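Local coordinates for putative poly(3-hydroxybutyrate) depolymerase LpqC (PDB 3D0K), which probably hydrolyses ester bonds as a serine hydrolase of the alpha/beta-hydrolase type, with poly(3-hydroxybutyrate) as its presumed substrate, at residues Ala16-Leu19 with Arg24-Ile27; Asp72-Ala77 with Leu83-Pro88. All blocks are in the same frame, centred on the assembly; numbering follows the deposited sequence.

Interaction 1: Ala16-Leu19 with Arg24-Ile27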
# COMPACT_ATOMS: atom_id res chain seq x y z
N ALA A 16 -2.44 -22.93 0.07
CA ALA A 16 -1.45 -23.98 0.28
C ALA A 16 -1.12 -24.72 -1.02
O ALA A 16 0.05 -25.06 -1.28
CB ALA A 16 -1.94 -24.97 1.38
N LEU A 17 -2.13 -24.92 -1.86
CA LEU A 17 -1.96 -25.66 -3.12
C LEU A 17 -1.36 -24.80 -4.24
O LEU A 17 -0.74 -25.32 -5.17
CB LEU A 17 -3.33 -26.15 -3.59
CG LEU A 17 -3.98 -27.26 -2.75
CD1 LEU A 17 -5.44 -27.52 -3.17
CD2 LEU A 17 -3.14 -28.51 -2.87
N GLU A 18 -1.57 -23.49 -4.17
CA GLU A 18 -1.18 -22.58 -5.26
C GLU A 18 0.15 -21.89 -5.01
O GLU A 18 0.82 -21.48 -5.97
CB GLU A 18 -2.23 -21.49 -5.46
CG GLU A 18 -3.61 -21.99 -6.00
CD GLU A 18 -3.71 -21.99 -7.54
OE1 GLU A 18 -2.68 -22.30 -8.21
OE2 GLU A 18 -4.82 -21.66 -8.07
N LEU A 19 0.53 -21.74 -3.75
CA LEU A 19 1.69 -20.93 -3.42
C LEU A 19 2.83 -21.81 -2.86
O LEU A 19 3.86 -21.30 -2.38
CB LEU A 19 1.26 -19.85 -2.42
CG LEU A 19 1.90 -18.48 -2.42
CD1 LEU A 19 2.08 -17.98 -3.86
CD2 LEU A 19 1.09 -17.49 -1.58
N ARG A 24 5.52 -17.64 -10.87
CA ARG A 24 4.45 -16.64 -10.84
C ARG A 24 3.14 -17.36 -10.76
O ARG A 24 2.99 -18.51 -11.27
CB ARG A 24 4.46 -15.81 -12.11
CG ARG A 24 5.78 -15.22 -12.39
CD ARG A 24 5.62 -13.98 -13.12
NE ARG A 24 5.38 -14.21 -14.52
CZ ARG A 24 6.34 -14.08 -15.42
NH1 ARG A 24 7.58 -13.78 -15.02
NH2 ARG A 24 6.07 -14.29 -16.72
N ASN A 25 2.16 -16.73 -10.13
CA ASN A 25 0.81 -17.28 -10.15
C ASN A 25 -0.22 -16.17 -10.12
O ASN A 25 0.10 -15.02 -9.77
CB ASN A 25 0.62 -18.23 -8.96
CG ASN A 25 -0.38 -19.35 -9.25
OD1 ASN A 25 -1.21 -19.23 -10.16
ND2 ASN A 25 -0.32 -20.42 -8.45
N ALA A 26 -1.44 -16.50 -10.53
CA ALA A 26 -2.59 -15.60 -10.37
C ALA A 26 -3.69 -16.40 -9.66
O ALA A 26 -4.29 -17.31 -10.27
CB ALA A 26 -3.07 -15.08 -11.71
N ILE A 27 -3.92 -16.11 -8.39
CA ILE A 27 -4.75 -16.95 -7.52
C ILE A 27 -6.09 -16.23 -7.32
O ILE A 27 -6.10 -15.18 -6.67
CB ILE A 27 -4.07 -17.18 -6.18
CG1 ILE A 27 -2.64 -17.74 -6.37
CG2 ILE A 27 -4.94 -18.06 -5.25
CD1 ILE A 27 -1.83 -17.82 -5.07
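Glu-18, in the last turn of helix 11-18, meets Asn-25 of strand 23-29 with two acceptors at once, and a single nitrogen answers both. Asn-25 ND2 gives one hydrogen to the backbone oxygen Glu-18 O at 2.9 Å, which lies nearly in the plane of the amide, and the other to the carboxylate oxygen Glu-18 OE1 at 3.0 Å. The second bond is the straighter (156° at the hydrogen); it reaches OE1 from above the carboxylate plane, and the two flat groups stand 78° apart. A bend at chi2 (-91°) swings the carboxylate round so that OE1 reaches the same donor as the residue's own carbonyl. With both amide hydrogens engaged, the asparagine side chain has little freedom to rotate. Beneath this polar grip the methylene Glu-18 CB rests on Ile-27 CD1 at 3.7 Å. Leu-19, where the chain leaves helical geometry, adds its CD1 to the same isoleucine methyl at 4.1 Å, the two side chains crossing at about a right angle; its carbonyl is held by Arg-46. The whole is a helix-turn-strand connection, in which an asparagine on the outermost strand of the sheet binds the C-terminal end of the preceding helix.

Interaction 2: Asp72-Ala77 with Leu83-Pro88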
# COMPACT_ATOMS: atom_id res chain seq x y z
N ASP A 72 5.67 -8.44 -11.14
CA ASP A 72 6.89 -8.64 -11.99
C ASP A 72 8.02 -7.68 -11.58
O ASP A 72 9.21 -8.06 -11.62
CB ASP A 72 6.56 -8.40 -13.47
CG ASP A 72 5.77 -9.57 -14.11
OD1 ASP A 72 5.55 -10.61 -13.49
OD2 ASP A 72 5.36 -9.41 -15.28
N PHE A 73 7.66 -6.44 -11.24
CA PHE A 73 8.69 -5.45 -10.84
C PHE A 73 9.51 -5.92 -9.65
O PHE A 73 10.68 -5.55 -9.53
CB PHE A 73 8.06 -4.12 -10.41
CG PHE A 73 7.26 -3.44 -11.46
CD1 PHE A 73 7.46 -3.71 -12.81
CD2 PHE A 73 6.28 -2.50 -11.07
CE1 PHE A 73 6.68 -3.04 -13.81
CE2 PHE A 73 5.51 -1.81 -12.05
CZ PHE A 73 5.71 -2.11 -13.42
N TRP A 74 8.90 -6.72 -8.76
CA TRP A 74 9.54 -7.21 -7.55
C TRP A 74 10.30 -8.54 -7.68
O TRP A 74 10.92 -8.98 -6.71
CB TRP A 74 8.52 -7.31 -6.41
CG TRP A 74 8.19 -5.95 -5.83
CD1 TRP A 74 7.33 -4.98 -6.36
CD2 TRP A 74 8.76 -5.39 -4.67
NE1 TRP A 74 7.31 -3.86 -5.53
CE2 TRP A 74 8.19 -4.09 -4.49
CE3 TRP A 74 9.68 -5.88 -3.70
CZ2 TRP A 74 8.53 -3.27 -3.40
CZ3 TRP A 74 10.01 -5.06 -2.62
CH2 TRP A 74 9.43 -3.76 -2.49
N ILE A 75 10.23 -9.19 -8.84
CA ILE A 75 10.96 -10.45 -9.05
C ILE A 75 12.48 -10.42 -8.75
O ILE A 75 13.00 -11.27 -8.00
CB ILE A 75 10.62 -11.10 -10.41
CG1 ILE A 75 9.15 -11.64 -10.38
CG2 ILE A 75 11.62 -12.27 -10.73
CD1 ILE A 75 8.65 -12.05 -11.80
N PRO A 76 13.22 -9.46 -9.33
CA PRO A 76 14.65 -9.48 -9.04
C PRO A 76 14.99 -9.35 -7.55
O PRO A 76 15.85 -10.09 -7.06
CB PRO A 76 15.19 -8.30 -9.86
CG PRO A 76 14.13 -8.11 -10.97
CD PRO A 76 12.85 -8.36 -10.26
N ALA A 77 14.30 -8.47 -6.83
CA ALA A 77 14.49 -8.35 -5.38
C ALA A 77 14.07 -9.67 -4.65
O ALA A 77 14.73 -10.08 -3.69
CB ALA A 77 13.71 -7.10 -4.81
N LEU A 83 12.07 -13.34 -1.07
CA LEU A 83 10.86 -12.73 -0.57
C LEU A 83 9.69 -13.39 -1.26
O LEU A 83 9.75 -13.60 -2.47
CB LEU A 83 10.82 -11.25 -0.99
CG LEU A 83 12.14 -10.48 -0.74
CD1 LEU A 83 12.08 -9.11 -1.40
CD2 LEU A 83 12.37 -10.39 0.77
N LEU A 84 8.57 -13.57 -0.53
CA LEU A 84 7.33 -13.98 -1.17
C LEU A 84 6.55 -12.72 -1.60
O LEU A 84 6.25 -11.87 -0.78
CB LEU A 84 6.51 -14.80 -0.19
CG LEU A 84 5.14 -15.27 -0.73
CD1 LEU A 84 5.36 -16.30 -1.87
CD2 LEU A 84 4.32 -15.87 0.46
N ILE A 85 6.28 -12.57 -2.88
CA ILE A 85 5.57 -11.38 -3.37
C ILE A 85 4.09 -11.64 -3.56
O ILE A 85 3.73 -12.61 -4.23
CB ILE A 85 6.17 -10.90 -4.74
CG1 ILE A 85 7.69 -10.68 -4.62
CG2 ILE A 85 5.44 -9.58 -5.22
CD1 ILE A 85 8.19 -9.76 -3.46
N VAL A 86 3.23 -10.81 -2.95
CA VAL A 86 1.79 -10.96 -3.09
C VAL A 86 1.22 -9.62 -3.50
O VAL A 86 1.33 -8.64 -2.73
CB VAL A 86 1.13 -11.37 -1.74
CG1 VAL A 86 -0.37 -11.42 -1.86
CG2 VAL A 86 1.68 -12.75 -1.25
N ALA A 87 0.60 -9.60 -4.68
CA ALA A 87 -0.01 -8.39 -5.20
C ALA A 87 -1.55 -8.55 -5.29
O ALA A 87 -2.06 -9.05 -6.32
CB ALA A 87 0.60 -8.03 -6.52
N PRO A 88 -2.27 -8.16 -4.21
CA PRO A 88 -3.73 -8.19 -4.26
C PRO A 88 -4.18 -7.23 -5.36
O PRO A 88 -3.87 -6.04 -5.30
CB PRO A 88 -4.16 -7.69 -2.87
CG PRO A 88 -2.91 -7.93 -1.96
CD PRO A 88 -1.77 -7.65 -2.91
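The indole of Trp-74 is the one flat group in this contact, and Ile-85 approaches it obliquely, through CD1, which comes to 4.2 Å from the ring atom CE3. The closer meeting is at the root of the side chain: Trp-74 CB lies 3.8 Å from Ile-85 CD1, while CG1 and CG2 of the isoleucine also approach that methylene, so that the branched side chain cups it. The two side chains cross at about a right angle. Trp-74 CG lies opposite the carbonyl carbon (chi1 -76°), and the indole is thereby carried past the isoleucine toward the neighbouring strand 56-60. There Phe-145 meets it edge-to-face, Val-57 and Val-59 of that strand touch it, and Ser-277 and Ala-281 of helix 273-286 pack against it.

Farther along, the contact passes to Ala-77 and Leu-83. Leu-83 CD1 sits 3.6 Å from the backbone oxygen Ala-77 O and 4.3 Å from Ala-77 CB, an apolar methyl laid against the helical backbone. No hydrogen bond joins the two segments; shape and the burial of hydrocarbon do the work. Such packing of residues 72-77, at the junction of helices 67-73 and 75-81, on strand 84-89 and the residue leading into it is characteristic of one helical layer covering the central sheet in an alpha-beta-alpha sandwich, here consistent with the alpha/beta-hydrolase fold.

In the fold
Interactions 1 and 2 reach the same sheet at different depths. Interaction 1 is partly buried, its centre about 21 Å from the centre of the chain, and joins a helix to an outermost strand by two hydrogen bonds to one amide together with apolar packing. Interaction 2, its centre about 13 Å from that of the chain, is buried, with no hydrogen bond and mainly hydrocarbon packing, setting a helical segment against an interior strand. Strand 40-46 lies between the two strands involved. The centres of the two contacts are about 13 Å apart, and they touch directly: Leu-19 CG packs on Leu-84 CD1 at 4.1 Å, and Arg-24 CD on Asp-72 OD1 at 3.4 Å.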